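Local coordinates for odorant binding protein (AGAP007287-PA) (PDB 3PM2) that binds hydrophobic odorants and is thought to help capture them and carry them through the aqueous fluid around olfactory sensory dendrites, at residues S28-C33 with C54-C59; N62-Y67 with T78-D83; P90-I95 with A151-V156; K13-C18 with T144-C149; M45-I50 with P122-E127. All coordinates share one frame; numbering follows the deposited sequence.

Contact 1: S28-C33 with C54-C59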
# COMPACT_ATOMS: atom_id res chain seq x y z
N SER A 28 2.51 -10.03 10.90
CA SER A 28 1.72 -11.27 10.96
C SER A 28 0.34 -11.08 10.34
O SER A 28 -0.07 -11.88 9.49
CB SER A 28 1.63 -11.78 12.41
OG SER A 28 0.60 -12.73 12.59
N ALA A 29 -0.36 -10.00 10.72
CA ALA A 29 -1.68 -9.68 10.18
C ALA A 29 -1.60 -9.34 8.68
O ALA A 29 -2.48 -9.74 7.91
CB ALA A 29 -2.30 -8.54 10.97
N PHE A 30 -0.52 -8.69 8.25
CA PHE A 30 -0.34 -8.40 6.84
C PHE A 30 -0.16 -9.70 6.04
O PHE A 30 -0.76 -9.84 4.97
CB PHE A 30 0.88 -7.48 6.62
CG PHE A 30 1.05 -7.16 5.16
CD1 PHE A 30 0.33 -6.14 4.57
CD2 PHE A 30 1.91 -7.92 4.36
CE1 PHE A 30 0.45 -5.87 3.20
CE2 PHE A 30 2.02 -7.65 2.99
CZ PHE A 30 1.29 -6.63 2.43
N MET A 31 0.67 -10.64 6.55
CA MET A 31 0.95 -11.89 5.84
C MET A 31 -0.27 -12.75 5.63
O MET A 31 -0.41 -13.36 4.57
CB MET A 31 2.12 -12.66 6.48
CG MET A 31 3.48 -12.11 6.06
SD MET A 31 3.77 -11.98 4.25
CE MET A 31 3.55 -13.71 3.74
N THR A 32 -1.19 -12.77 6.63
CA THR A 32 -2.47 -13.47 6.55
C THR A 32 -3.26 -12.92 5.34
O THR A 32 -3.80 -13.69 4.54
CB THR A 32 -3.24 -13.28 7.87
OG1 THR A 32 -2.46 -13.82 8.93
CG2 THR A 32 -4.61 -13.93 7.86
N CYS A 33 -3.35 -11.59 5.23
CA CYS A 33 -4.06 -10.92 4.12
C CYS A 33 -3.39 -11.16 2.78
O CYS A 33 -4.09 -11.40 1.79
CB CYS A 33 -4.21 -9.44 4.43
SG CYS A 33 -5.36 -9.13 5.79
N CYS A 54 -7.71 -3.57 -4.66
CA CYS A 54 -6.81 -4.57 -4.12
C CYS A 54 -7.41 -5.20 -2.84
O CYS A 54 -7.61 -4.50 -1.84
CB CYS A 54 -5.45 -3.95 -3.84
SG CYS A 54 -4.33 -5.06 -2.98
N CYS A 55 -7.70 -6.51 -2.89
CA CYS A 55 -8.28 -7.19 -1.72
C CYS A 55 -7.31 -7.40 -0.59
O CYS A 55 -7.75 -7.51 0.56
CB CYS A 55 -8.96 -8.50 -2.12
SG CYS A 55 -10.49 -8.27 -3.07
N VAL A 56 -5.99 -7.49 -0.89
CA VAL A 56 -4.98 -7.62 0.16
C VAL A 56 -5.16 -6.41 1.10
O VAL A 56 -5.22 -6.56 2.32
CB VAL A 56 -3.52 -7.67 -0.41
CG1 VAL A 56 -2.49 -7.59 0.72
CG2 VAL A 56 -3.29 -8.90 -1.28
N ALA A 57 -5.25 -5.20 0.51
CA ALA A 57 -5.40 -3.95 1.28
C ALA A 57 -6.72 -3.85 2.01
O ALA A 57 -6.74 -3.39 3.16
CB ALA A 57 -5.22 -2.74 0.36
N GLU A 58 -7.83 -4.25 1.36
CA GLU A 58 -9.12 -4.21 2.06
C GLU A 58 -9.09 -5.13 3.29
O GLU A 58 -9.60 -4.76 4.35
CB GLU A 58 -10.26 -4.54 1.11
CG GLU A 58 -11.63 -4.45 1.79
CD GLU A 58 -12.78 -4.41 0.82
OE1 GLU A 58 -12.81 -3.50 -0.04
OE2 GLU A 58 -13.68 -5.28 0.92
N CYS A 59 -8.45 -6.31 3.16
CA CYS A 59 -8.28 -7.28 4.24
C CYS A 59 -7.52 -6.63 5.42
O CYS A 59 -7.95 -6.76 6.58
CB CYS A 59 -7.55 -8.52 3.72
SG CYS A 59 -7.17 -9.76 4.98

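Contact 2: N62-Y67 with T78-D83. Unlike the reference sequence in segment 78-83: Asp83 (reference Ala).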
# COMPACT_ATOMS: atom_id res chain seq x y z
N ASN A 62 -9.72 -4.01 7.04
CA ASN A 62 -10.74 -4.70 7.84
C ASN A 62 -10.12 -5.27 9.13
O ASN A 62 -10.78 -5.25 10.18
CB ASN A 62 -11.45 -5.80 7.03
CG ASN A 62 -12.56 -5.29 6.11
OD1 ASN A 62 -13.23 -4.29 6.39
ND2 ASN A 62 -12.82 -6.01 5.03
N SER A 63 -8.84 -5.72 9.08
CA SER A 63 -8.20 -6.28 10.28
C SER A 63 -8.04 -5.22 11.38
O SER A 63 -7.96 -5.57 12.55
CB SER A 63 -6.86 -6.94 9.96
OG SER A 63 -5.80 -6.00 9.87
N THR A 64 -8.00 -3.93 11.00
CA THR A 64 -7.83 -2.79 11.91
C THR A 64 -9.09 -1.93 12.05
O THR A 64 -9.00 -0.82 12.58
CB THR A 64 -6.65 -1.94 11.43
OG1 THR A 64 -6.78 -1.72 10.02
CG2 THR A 64 -5.32 -2.59 11.73
N SER A 65 -10.26 -2.42 11.55
CA SER A 65 -11.57 -1.73 11.56
C SER A 65 -11.51 -0.31 10.94
O SER A 65 -12.21 0.62 11.39
CB SER A 65 -12.18 -1.70 12.96
OG SER A 65 -12.40 -3.02 13.45
N LEU A 66 -10.68 -0.14 9.90
CA LEU A 66 -10.52 1.18 9.28
C LEU A 66 -11.37 1.36 8.07
O LEU A 66 -11.55 2.49 7.63
CB LEU A 66 -9.06 1.45 8.90
CG LEU A 66 -8.03 1.45 10.04
CD1 LEU A 66 -6.67 1.75 9.49
CD2 LEU A 66 -8.36 2.52 11.07
N TYR A 67 -11.89 0.26 7.51
CA TYR A 67 -12.68 0.32 6.29
C TYR A 67 -14.18 0.18 6.56
O TYR A 67 -14.58 -0.69 7.30
CB TYR A 67 -12.21 -0.75 5.28
CG TYR A 67 -13.11 -0.84 4.06
CD1 TYR A 67 -13.13 0.18 3.11
CD2 TYR A 67 -14.04 -1.87 3.93
CE1 TYR A 67 -14.02 0.14 2.03
CE2 TYR A 67 -14.92 -1.93 2.84
CZ TYR A 67 -14.91 -0.92 1.90
OH TYR A 67 -15.79 -0.94 0.85
N THR A 78 -4.46 7.46 11.27
CA THR A 78 -3.38 8.36 11.72
C THR A 78 -2.88 7.91 13.08
O THR A 78 -1.68 7.85 13.28
CB THR A 78 -3.85 9.82 11.67
OG1 THR A 78 -4.28 10.11 10.33
CG2 THR A 78 -2.75 10.83 12.09
N LYS A 79 -3.81 7.61 14.03
CA LYS A 79 -3.48 7.10 15.36
C LYS A 79 -2.59 5.84 15.30
O LYS A 79 -1.57 5.76 16.00
CB LYS A 79 -4.76 6.84 16.17
CG LYS A 79 -4.50 6.65 17.66
CD LYS A 79 -5.79 6.68 18.48
CE LYS A 79 -5.59 6.26 19.92
NZ LYS A 79 -6.35 5.03 20.28
N LEU A 80 -2.95 4.89 14.42
CA LEU A 80 -2.17 3.65 14.24
C LEU A 80 -0.79 3.90 13.69
O LEU A 80 0.17 3.35 14.22
CB LEU A 80 -2.91 2.61 13.40
CG LEU A 80 -4.08 1.92 14.06
CD1 LEU A 80 -4.83 1.06 13.06
CD2 LEU A 80 -3.64 1.09 15.28
N TYR A 81 -0.67 4.70 12.59
CA TYR A 81 0.65 5.01 12.04
C TYR A 81 1.50 5.74 13.06
O TYR A 81 2.62 5.32 13.31
CB TYR A 81 0.52 5.85 10.77
CG TYR A 81 0.45 5.03 9.52
CD1 TYR A 81 1.52 4.24 9.11
CD2 TYR A 81 -0.68 5.08 8.70
CE1 TYR A 81 1.44 3.47 7.95
CE2 TYR A 81 -0.78 4.30 7.56
CZ TYR A 81 0.29 3.52 7.17
OH TYR A 81 0.17 2.77 6.02
N LEU A 82 0.93 6.77 13.75
CA LEU A 82 1.66 7.50 14.78
C LEU A 82 2.09 6.63 15.95
O LEU A 82 3.18 6.85 16.50
CB LEU A 82 0.93 8.76 15.29
CG LEU A 82 0.86 9.96 14.33
CD1 LEU A 82 0.20 11.14 15.03
CD2 LEU A 82 2.25 10.37 13.85
N ASP A 83 1.29 5.63 16.31
CA ASP A 83 1.69 4.65 17.32
C ASP A 83 2.99 3.97 16.95
O ASP A 83 3.84 3.88 17.73
CB ASP A 83 0.66 3.56 17.61
CG ASP A 83 1.08 2.60 18.81
OD1 ASP A 83 1.15 3.05 19.98
OD2 ASP A 83 1.30 1.38 18.61

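Contact 3: P90-I95 with A151-V156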
# COMPACT_ATOMS: atom_id res chain seq x y z
N PRO A 90 12.84 10.72 15.32
CA PRO A 90 11.82 11.79 15.39
C PRO A 90 11.39 12.36 14.05
O PRO A 90 10.31 12.95 13.97
CB PRO A 90 12.45 12.84 16.30
CG PRO A 90 13.91 12.57 16.26
CD PRO A 90 14.06 11.09 16.08
N GLU A 91 12.19 12.15 13.01
CA GLU A 91 11.87 12.58 11.64
C GLU A 91 10.56 11.95 11.13
O GLU A 91 9.86 12.56 10.33
CB GLU A 91 12.98 12.18 10.67
CG GLU A 91 14.28 12.95 10.86
CD GLU A 91 15.22 12.47 11.95
OE1 GLU A 91 14.84 11.59 12.75
OE2 GLU A 91 16.34 13.02 12.04
N TRP A 92 10.25 10.74 11.60
CA TRP A 92 9.06 10.00 11.17
C TRP A 92 7.70 10.61 11.48
O TRP A 92 6.77 10.37 10.72
CB TRP A 92 9.14 8.54 11.57
CG TRP A 92 10.18 7.77 10.80
CD1 TRP A 92 11.34 7.24 11.30
CD2 TRP A 92 10.14 7.40 9.41
NE1 TRP A 92 12.02 6.56 10.31
CE2 TRP A 92 11.33 6.68 9.13
CE3 TRP A 92 9.26 7.68 8.34
CZ2 TRP A 92 11.62 6.17 7.86
CZ3 TRP A 92 9.55 7.16 7.08
CH2 TRP A 92 10.72 6.43 6.84
N ASN A 93 7.59 11.44 12.54
CA ASN A 93 6.31 12.08 12.89
C ASN A 93 5.77 12.91 11.73
O ASN A 93 4.67 12.62 11.24
CB ASN A 93 6.44 12.93 14.16
CG ASN A 93 5.13 13.52 14.60
OD1 ASN A 93 4.80 14.67 14.29
ND2 ASN A 93 4.33 12.71 15.27
N LYS A 94 6.56 13.92 11.27
CA LYS A 94 6.20 14.81 10.17
C LYS A 94 6.11 14.08 8.84
O LYS A 94 5.21 14.37 8.06
CB LYS A 94 7.18 15.99 10.04
CG LYS A 94 6.56 17.22 9.37
CD LYS A 94 5.71 18.04 10.35
CE LYS A 94 4.31 18.26 9.84
NZ LYS A 94 3.36 18.55 10.95
N ILE A 95 7.06 13.16 8.56
CA ILE A 95 7.05 12.40 7.31
C ILE A 95 5.74 11.63 7.21
O ILE A 95 5.08 11.70 6.18
CB ILE A 95 8.28 11.45 7.22
CG1 ILE A 95 9.61 12.26 7.13
CG2 ILE A 95 8.12 10.52 6.02
CD1 ILE A 95 10.90 11.35 7.12
N ALA A 151 18.47 9.62 4.41
CA ALA A 151 19.65 8.86 3.92
C ALA A 151 20.40 8.20 5.10
O ALA A 151 20.86 7.08 4.96
CB ALA A 151 20.60 9.79 3.18
N LYS A 152 20.40 8.84 6.28
CA LYS A 152 21.09 8.31 7.47
C LYS A 152 20.44 7.00 7.99
O LYS A 152 21.07 6.28 8.75
CB LYS A 152 21.21 9.38 8.59
CG LYS A 152 19.90 9.83 9.22
CD LYS A 152 20.12 10.75 10.41
CE LYS A 152 18.84 10.99 11.17
NZ LYS A 152 19.02 11.95 12.30
N LEU A 153 19.16 6.73 7.58
CA LEU A 153 18.38 5.56 7.99
C LEU A 153 18.18 4.57 6.85
O LEU A 153 17.49 3.56 7.04
CB LEU A 153 17.01 6.00 8.58
CG LEU A 153 17.11 6.83 9.87
CD1 LEU A 153 15.80 7.49 10.19
CD2 LEU A 153 17.59 5.98 11.04
N PHE A 154 18.77 4.85 5.69
CA PHE A 154 18.60 4.04 4.49
C PHE A 154 19.87 3.31 4.17
O PHE A 154 20.95 3.92 4.14
CB PHE A 154 18.18 4.93 3.30
CG PHE A 154 17.61 4.17 2.11
CD1 PHE A 154 16.24 3.95 2.01
CD2 PHE A 154 18.43 3.72 1.09
CE1 PHE A 154 15.71 3.25 0.91
CE2 PHE A 154 17.90 3.03 -0.01
CZ PHE A 154 16.55 2.79 -0.09
N THR A 155 19.75 2.02 3.85
CA THR A 155 20.93 1.20 3.52
C THR A 155 21.32 1.54 2.07
O THR A 155 20.55 1.25 1.15
CB THR A 155 20.61 -0.29 3.73
OG1 THR A 155 20.16 -0.50 5.07
CG2 THR A 155 21.79 -1.19 3.45
N VAL A 156 22.47 2.19 1.88
CA VAL A 156 22.94 2.62 0.56
C VAL A 156 23.75 1.52 -0.11
O VAL A 156 24.97 1.46 0.03
CB VAL A 156 23.65 4.00 0.61
CG1 VAL A 156 24.08 4.48 -0.78
CG2 VAL A 156 22.76 5.05 1.29
O HOH W 1 17.12 11.02 14.13

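Contact 4: K13-C18 with T144-C149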
# COMPACT_ATOMS: atom_id res chain seq x y z
N LYS A 13 15.25 -9.28 -1.41
CA LYS A 13 15.66 -8.56 -0.19
C LYS A 13 14.45 -7.92 0.49
O LYS A 13 13.63 -7.27 -0.17
CB LYS A 13 16.72 -7.49 -0.51
CG LYS A 13 17.48 -6.95 0.70
CD LYS A 13 18.52 -5.94 0.27
CE LYS A 13 19.65 -5.78 1.26
NZ LYS A 13 19.25 -4.94 2.42
N ASN A 14 14.32 -8.19 1.79
CA ASN A 14 13.26 -7.67 2.66
C ASN A 14 13.46 -6.15 2.76
O ASN A 14 14.57 -5.70 3.02
CB ASN A 14 13.37 -8.35 4.03
CG ASN A 14 12.45 -7.86 5.11
OD1 ASN A 14 11.32 -7.42 4.87
ND2 ASN A 14 12.92 -7.97 6.35
N ALA A 15 12.40 -5.36 2.48
CA ALA A 15 12.48 -3.90 2.47
C ALA A 15 12.96 -3.30 3.79
O ALA A 15 13.65 -2.28 3.77
CB ALA A 15 11.15 -3.30 2.07
N ALA A 16 12.63 -3.95 4.93
CA ALA A 16 13.05 -3.55 6.28
C ALA A 16 14.57 -3.47 6.39
O ALA A 16 15.09 -2.70 7.19
CB ALA A 16 12.50 -4.53 7.31
N GLU A 17 15.29 -4.22 5.54
CA GLU A 17 16.75 -4.19 5.50
C GLU A 17 17.30 -2.96 4.76
O GLU A 17 18.50 -2.68 4.83
CB GLU A 17 17.29 -5.50 4.93
CG GLU A 17 17.05 -6.67 5.87
CD GLU A 17 17.45 -8.03 5.35
OE1 GLU A 17 18.01 -8.12 4.23
OE2 GLU A 17 17.20 -9.03 6.07
N CYS A 18 16.42 -2.22 4.06
CA CYS A 18 16.76 -0.96 3.38
C CYS A 18 16.39 0.21 4.26
O CYS A 18 17.13 1.18 4.30
CB CYS A 18 16.07 -0.88 2.03
SG CYS A 18 16.62 -2.14 0.87
N THR A 144 5.36 6.05 -0.31
CA THR A 144 5.78 7.38 0.16
C THR A 144 6.71 7.28 1.38
O THR A 144 7.74 7.97 1.40
CB THR A 144 4.57 8.28 0.46
OG1 THR A 144 3.72 8.35 -0.71
CG2 THR A 144 4.98 9.68 0.93
N LEU A 145 6.35 6.45 2.39
CA LEU A 145 7.19 6.29 3.59
C LEU A 145 8.60 5.82 3.24
O LEU A 145 9.58 6.38 3.74
CB LEU A 145 6.56 5.34 4.63
CG LEU A 145 5.24 5.85 5.25
CD1 LEU A 145 4.49 4.70 5.97
CD2 LEU A 145 5.45 7.17 6.06
N PHE A 146 8.70 4.82 2.37
CA PHE A 146 9.97 4.25 1.92
C PHE A 146 10.83 5.29 1.18
O PHE A 146 12.03 5.39 1.46
CB PHE A 146 9.72 3.01 1.04
CG PHE A 146 10.95 2.18 0.74
CD1 PHE A 146 11.51 1.35 1.72
CD2 PHE A 146 11.52 2.18 -0.52
CE1 PHE A 146 12.59 0.52 1.41
CE2 PHE A 146 12.64 1.38 -0.81
CZ PHE A 146 13.17 0.56 0.16
N ALA A 147 10.22 6.07 0.26
CA ALA A 147 10.88 7.13 -0.53
C ALA A 147 11.37 8.31 0.32
O ALA A 147 12.36 8.96 -0.02
CB ALA A 147 9.94 7.63 -1.62
N GLU A 148 10.67 8.60 1.42
CA GLU A 148 11.00 9.72 2.31
C GLU A 148 12.04 9.36 3.37
O GLU A 148 12.48 10.22 4.14
CB GLU A 148 9.73 10.26 2.98
CG GLU A 148 8.76 10.95 2.04
CD GLU A 148 9.22 12.24 1.42
OE1 GLU A 148 10.29 12.76 1.82
OE2 GLU A 148 8.52 12.73 0.51
N CYS A 149 12.42 8.09 3.43
CA CYS A 149 13.42 7.64 4.41
C CYS A 149 14.69 8.52 4.41
O CYS A 149 15.30 8.68 3.36
CB CYS A 149 13.77 6.17 4.17
SG CYS A 149 14.82 5.46 5.48

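Contact 5: M45-I50 with P122-E127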
# COMPACT_ATOMS: atom_id res chain seq x y z
N MET A 45 -3.53 -7.49 -11.86
CA MET A 45 -2.49 -6.65 -12.47
C MET A 45 -2.42 -6.83 -13.99
O MET A 45 -1.79 -6.02 -14.67
CB MET A 45 -1.10 -7.03 -11.96
CG MET A 45 -0.82 -6.55 -10.62
SD MET A 45 0.80 -7.22 -10.22
CE MET A 45 0.51 -7.49 -8.53
N ALA A 46 -2.97 -7.95 -14.52
CA ALA A 46 -2.94 -8.30 -15.94
C ALA A 46 -4.29 -8.06 -16.59
O ALA A 46 -4.66 -8.76 -17.55
CB ALA A 46 -2.52 -9.77 -16.09
N MET A 47 -5.04 -7.08 -16.08
CA MET A 47 -6.36 -6.76 -16.63
C MET A 47 -6.41 -5.30 -17.00
O MET A 47 -5.96 -4.45 -16.24
CB MET A 47 -7.49 -7.15 -15.68
CG MET A 47 -7.60 -8.66 -15.50
SD MET A 47 -8.56 -9.08 -14.05
CE MET A 47 -10.13 -8.78 -14.68
N GLU A 48 -6.90 -5.02 -18.20
CA GLU A 48 -6.96 -3.64 -18.68
C GLU A 48 -8.17 -2.91 -18.12
O GLU A 48 -9.02 -3.53 -17.48
CB GLU A 48 -6.99 -3.61 -20.21
CG GLU A 48 -8.28 -4.09 -20.83
CD GLU A 48 -8.29 -4.16 -22.34
OE1 GLU A 48 -7.29 -3.76 -22.98
OE2 GLU A 48 -9.30 -4.65 -22.89
N GLY A 49 -8.24 -1.61 -18.40
CA GLY A 49 -9.37 -0.79 -17.99
C GLY A 49 -9.20 -0.17 -16.62
O GLY A 49 -8.09 0.11 -16.16
N ILE A 50 -10.33 0.13 -15.98
CA ILE A 50 -10.33 0.79 -14.68
C ILE A 50 -9.57 -0.06 -13.64
O ILE A 50 -9.81 -1.29 -13.62
CB ILE A 50 -11.80 1.02 -14.26
CG1 ILE A 50 -12.50 1.96 -15.27
CG2 ILE A 50 -11.93 1.54 -12.81
CD1 ILE A 50 -13.98 1.85 -15.26
N PRO A 122 -17.13 -9.27 -11.58
CA PRO A 122 -16.05 -10.27 -11.73
C PRO A 122 -15.75 -10.62 -13.19
O PRO A 122 -16.67 -10.92 -13.94
CB PRO A 122 -16.58 -11.46 -10.94
CG PRO A 122 -17.46 -10.85 -9.91
CD PRO A 122 -18.15 -9.75 -10.62
N ALA A 123 -14.48 -10.47 -13.63
CA ALA A 123 -14.11 -10.74 -15.03
C ALA A 123 -13.44 -12.09 -15.25
O ALA A 123 -13.15 -12.46 -16.39
CB ALA A 123 -13.28 -9.61 -15.60
N PHE A 124 -13.21 -12.82 -14.17
CA PHE A 124 -12.83 -14.22 -14.25
C PHE A 124 -13.36 -15.01 -13.06
O PHE A 124 -13.88 -14.44 -12.11
CB PHE A 124 -11.30 -14.36 -14.34
CG PHE A 124 -10.58 -13.90 -13.10
CD1 PHE A 124 -10.47 -14.73 -12.00
CD2 PHE A 124 -10.02 -12.64 -13.05
CE1 PHE A 124 -9.81 -14.31 -10.86
CE2 PHE A 124 -9.36 -12.21 -11.91
CZ PHE A 124 -9.25 -13.05 -10.82
N GLU A 125 -13.22 -16.33 -13.12
CA GLU A 125 -13.92 -17.22 -12.21
C GLU A 125 -13.40 -17.08 -10.78
O GLU A 125 -12.21 -17.30 -10.52
CB GLU A 125 -13.80 -18.68 -12.67
CG GLU A 125 -14.99 -19.17 -13.47
CD GLU A 125 -16.32 -18.77 -12.86
OE1 GLU A 125 -17.06 -17.99 -13.50
OE2 GLU A 125 -16.62 -19.23 -11.74
N GLY A 126 -14.28 -16.71 -9.86
CA GLY A 126 -13.92 -16.57 -8.46
C GLY A 126 -13.26 -15.25 -8.10
O GLY A 126 -12.68 -15.12 -7.02
N GLU A 127 -13.30 -14.26 -9.00
CA GLU A 127 -12.72 -12.95 -8.69
C GLU A 127 -13.63 -12.25 -7.69
O GLU A 127 -14.80 -12.05 -7.97
CB GLU A 127 -12.61 -12.08 -9.94
CG GLU A 127 -11.94 -10.73 -9.64
CD GLU A 127 -11.90 -9.75 -10.78
OE1 GLU A 127 -12.62 -9.97 -11.78
OE2 GLU A 127 -11.15 -8.76 -10.69

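Contact 1: S28-C33 with C54-C59
Cys33 and Cys59 face each other from two helices and are joined by a disulfide, with SG of Cys33 2.1 Å from SG of Cys59. The C-S-S-C torsion is -70°. Both CA-CB bonds point at the opposite helix. The two side chains reach the bridge by different torsions. Cys33 SG lies beside its own backbone N, whereas Cys59 SG lies anti to its backbone N (chi1 176°). The bridge brings Cys33 CB to 3.5 Å from Cys59 CB.

One turn before Cys59, Val56 fills the next place along the interface. Its carbonyl O lies 3.7 Å from Cys33 CB. Its CG1 meets the ring of Phe30 obliquely, 4.2 Å from Phe30 CE1. Phe30 starts out turned from helix 55-63, yet its ring swings back far enough to touch this methyl. No hydrogen bond crosses between the two segments. The join is therefore covalent, with apolar contacts beside it.

Cys54 sits at the N-cap of the second helix, and its SG takes a weak bond from Ala57 N at 3.6 Å. The short helix axes come within 9.1 Å, at 139° between their N-to-C directions. Disulfides that tie helices together are a hallmark of insect odorant-binding proteins. Here the bridge fixes helix 27-44 against helix 55-63. Next to it, Cys55 forms a second disulfide, to Cys130 in a loop. Val56 also packs on Trp37 and Thr41 of helix 27-44, and Ala57 rests on Ser134 and Leu138 of helix 133-147.

Contact 2: N62-Y67 with T78-D83
A Schellman motif closes helix 55-63, and residues of this motif, Thr64 and Leu66, form a small apolar contact with Leu80 of helix 74-85. Ser65 is the C-prime residue of the motif, with a positive phi of 52°. Its N bonds to Asn62 O at 3.2 Å, and Leu66 N reaches back to Met61 O. This reversal places Thr64 and Leu66 with their CA-CB bonds both directed at the neighbouring helix.

Leu80 answers from the other side with a single branch. Its CG lies anti to the carbonyl carbon (chi1 -73°), which carries CD1 out to both partners. The side chains of Thr64 and Leu66 each run at a slant to that of Leu80. Thr64 presents its carbon side, with CG2 3.9 Å from Leu80 CD1. Its hydroxyl is used elsewhere: OG1 bonds chiefly to Val60 O, with Met61 O also in range, in the last turns of helix 55-63. The threonine thus has a polar branch facing its own helix and a methyl for the contact.

No hydrogen bond links the two segments, and the buried surface is small, 95 Å² in all. The backbones stay well apart, with Thr64 CA 8.9 Å from Leu80 CA. Between the two segments the chain makes the short antiparallel pair 67-68 and 71-72, so this contact closes a hairpin-containing connection between two helices. Tyr81, next to Leu80, turns to Leu138 and Met141 of helix 133-147. Leu66 CD1 lies 4.1 Å from Leu80 CD1, methyl against methyl.

Contact 3: P90-I95 with A151-V156
Glu91 and Lys152 form a salt bridge, with Lys152 NZ giving a hydrogen bond to Glu91 OE2 at 2.9 Å. The ammonium comes from the syn side of the carboxylate and stands 35° out of its plane. The two side chains approach from opposite directions. That of Lys152 is extended beyond CG, while that of Glu91 is bent at chi2 (82°), which turns its carboxylate to the lysine.

The second carboxylate oxygen is served by a water. Water 1 donates to Glu91 OE1 at 2.7 Å. The same water accepts from Lys152 NZ at 2.8 Å. Each carboxylate oxygen therefore has a partner, and the ammonium has two acceptors. The charged pair is bridged both directly and through solvent, and Lys152 is exposed.

Beside this polar link lies an apolar touch. Leu153 CD1 meets the Trp92 ring obliquely, 3.9 Å from Trp92 NE1. The leucine and indole side chains run antiparallel, one alongside the other. On one face of the indole, Ile95 CD1 sits 4.2 Å above the plane, offset toward the rim. The contact thus has a charged pair at the surface and, beside it, an apolar pair with the buried Trp92.

Residues 151-153 form a 3-10 turn in the loop between helix 133-147 and helix 158-167, and Phe154 N closes it on Ala151 O at 3.1 Å. Further along, Thr155 OG1 bonds to Glu17 O, which ties this loop to the N-terminal region. Trp92, on helix 92-109, also packs on Thr85 of helix 74-85 and on Cys19 and Pro22 in the loop before helix 27-44.

Contact 4: K13-C18 with T144-C149
Phe146 reaches from helix 133-147 to a short 3-10 segment, residues 15-17, within the disulfide-linked helical fold of this odorant-binding protein. The rim of its ring makes the contact. Cys18 CB lies near the ring plane, 3.7 Å from Phe146 CZ. The carbonyl of Ala15 also comes in at the edge, with its O 3.8 Å from Phe146 CE1. Ala15 CB adds an apolar touch to the same ring carbon. Phe146 CG is anti to its backbone N (chi1 -168°), which directs the ring at the N-terminal segment.

The next shell holds these partners in place. Cys18 N bonds to Ala15 O at 2.8 Å, so the carbonyl at the ring edge also closes the 3-10 turn. Cys18 is disulfide-bonded to Cys160, and Cys149, three residues after Phe146, to Cys19. The adjacent Cys18 and Cys19 are thus bridged to different places: helix 158-167, and the segment that carries Phe146.

The ring itself has two further aromatic partners, Phe172 and Phe154, each edge-to-face with it. Thr155, next to Phe154, is in turn bonded through its backbone to Cys18. Farther out, Lys13 and Glu17 make a long salt bridge, Lys13 NZ to Glu17 OE1, at 3.9 Å. Beside it Glu17 N bonds to Asn14 O at 3.0 Å.

Contact 5: M45-I50 with P122-E127
Met47 carries this contact, and it meets three residues of the opposite loop. The first interaction is Met-aromatic. Met47 SD lies at the edge of the Phe124 ring and in its plane, 5.0 Å from the ring centroid. Its nearest ring carbon is CE2 of Phe124, at 3.9 Å. The methionine chain runs roughly perpendicular to that of Phe124.

The apolar part is made by the methyl at the end of Met47. A bend at chi3 (77°) carries CE past the sulfur to Ala123. Met47 CE is 3.4 Å from Ala123 CB, closer than carbons usually pack. Apart from this apolar pair, the methyl makes a looser approach to a carboxylate, with Met47 CE 4.0 Å from Glu127 OE1.

Hydrogen bonds act within the second loop, not across the contact. Ala123 N donates to Glu127 OE1 at 2.7 Å, nearly straight at 168° and almost in line with the C-O bond. A type II turn from Phe124 to Glu127 brings the carboxylate back, closed by Glu127 N to Phe124 O at 3.2 Å. Gly126 takes the positive phi of this turn. The fold also sets Glu127 CB 3.6 Å above the centre of the Phe124 ring.

Polar and charged neighbours surround the contact. Glu127 OE1 also pairs with Arg52 in a salt bridge, and OE2 accepts from Gln44. Arg43 makes a cation-pi contact with Phe124. The contact joins two irregular connections: the one from helix 27-44 to helix 55-63, and the one from helix 111-118 to helix 133-147. Gln44 and Arg43 belong to the end of helix 27-44.

Overall arrangement
Contacts 1 and 2 share helix 55-63 and touch each other through Glu58 and Tyr67. Contact 1 is covalent and partly buried; contact 2 is small and wholly apolar. Contact 4 is the buried one, built on an aromatic edge. It adjoins contact 3 through Thr155 and probable hydrogen bonds. Contact 3 lies farther out and mixes a charged, water-bridged link with an apolar touch. Contact 5, also peripheral, joins two loops by a sulfur-aromatic contact. It lies on the opposite side of the chain's centre from contacts 3 and 4, its own centre about 37 Å from that of contact 3. Contact 4 closes a loop enclosing contacts 1, 2 and 5.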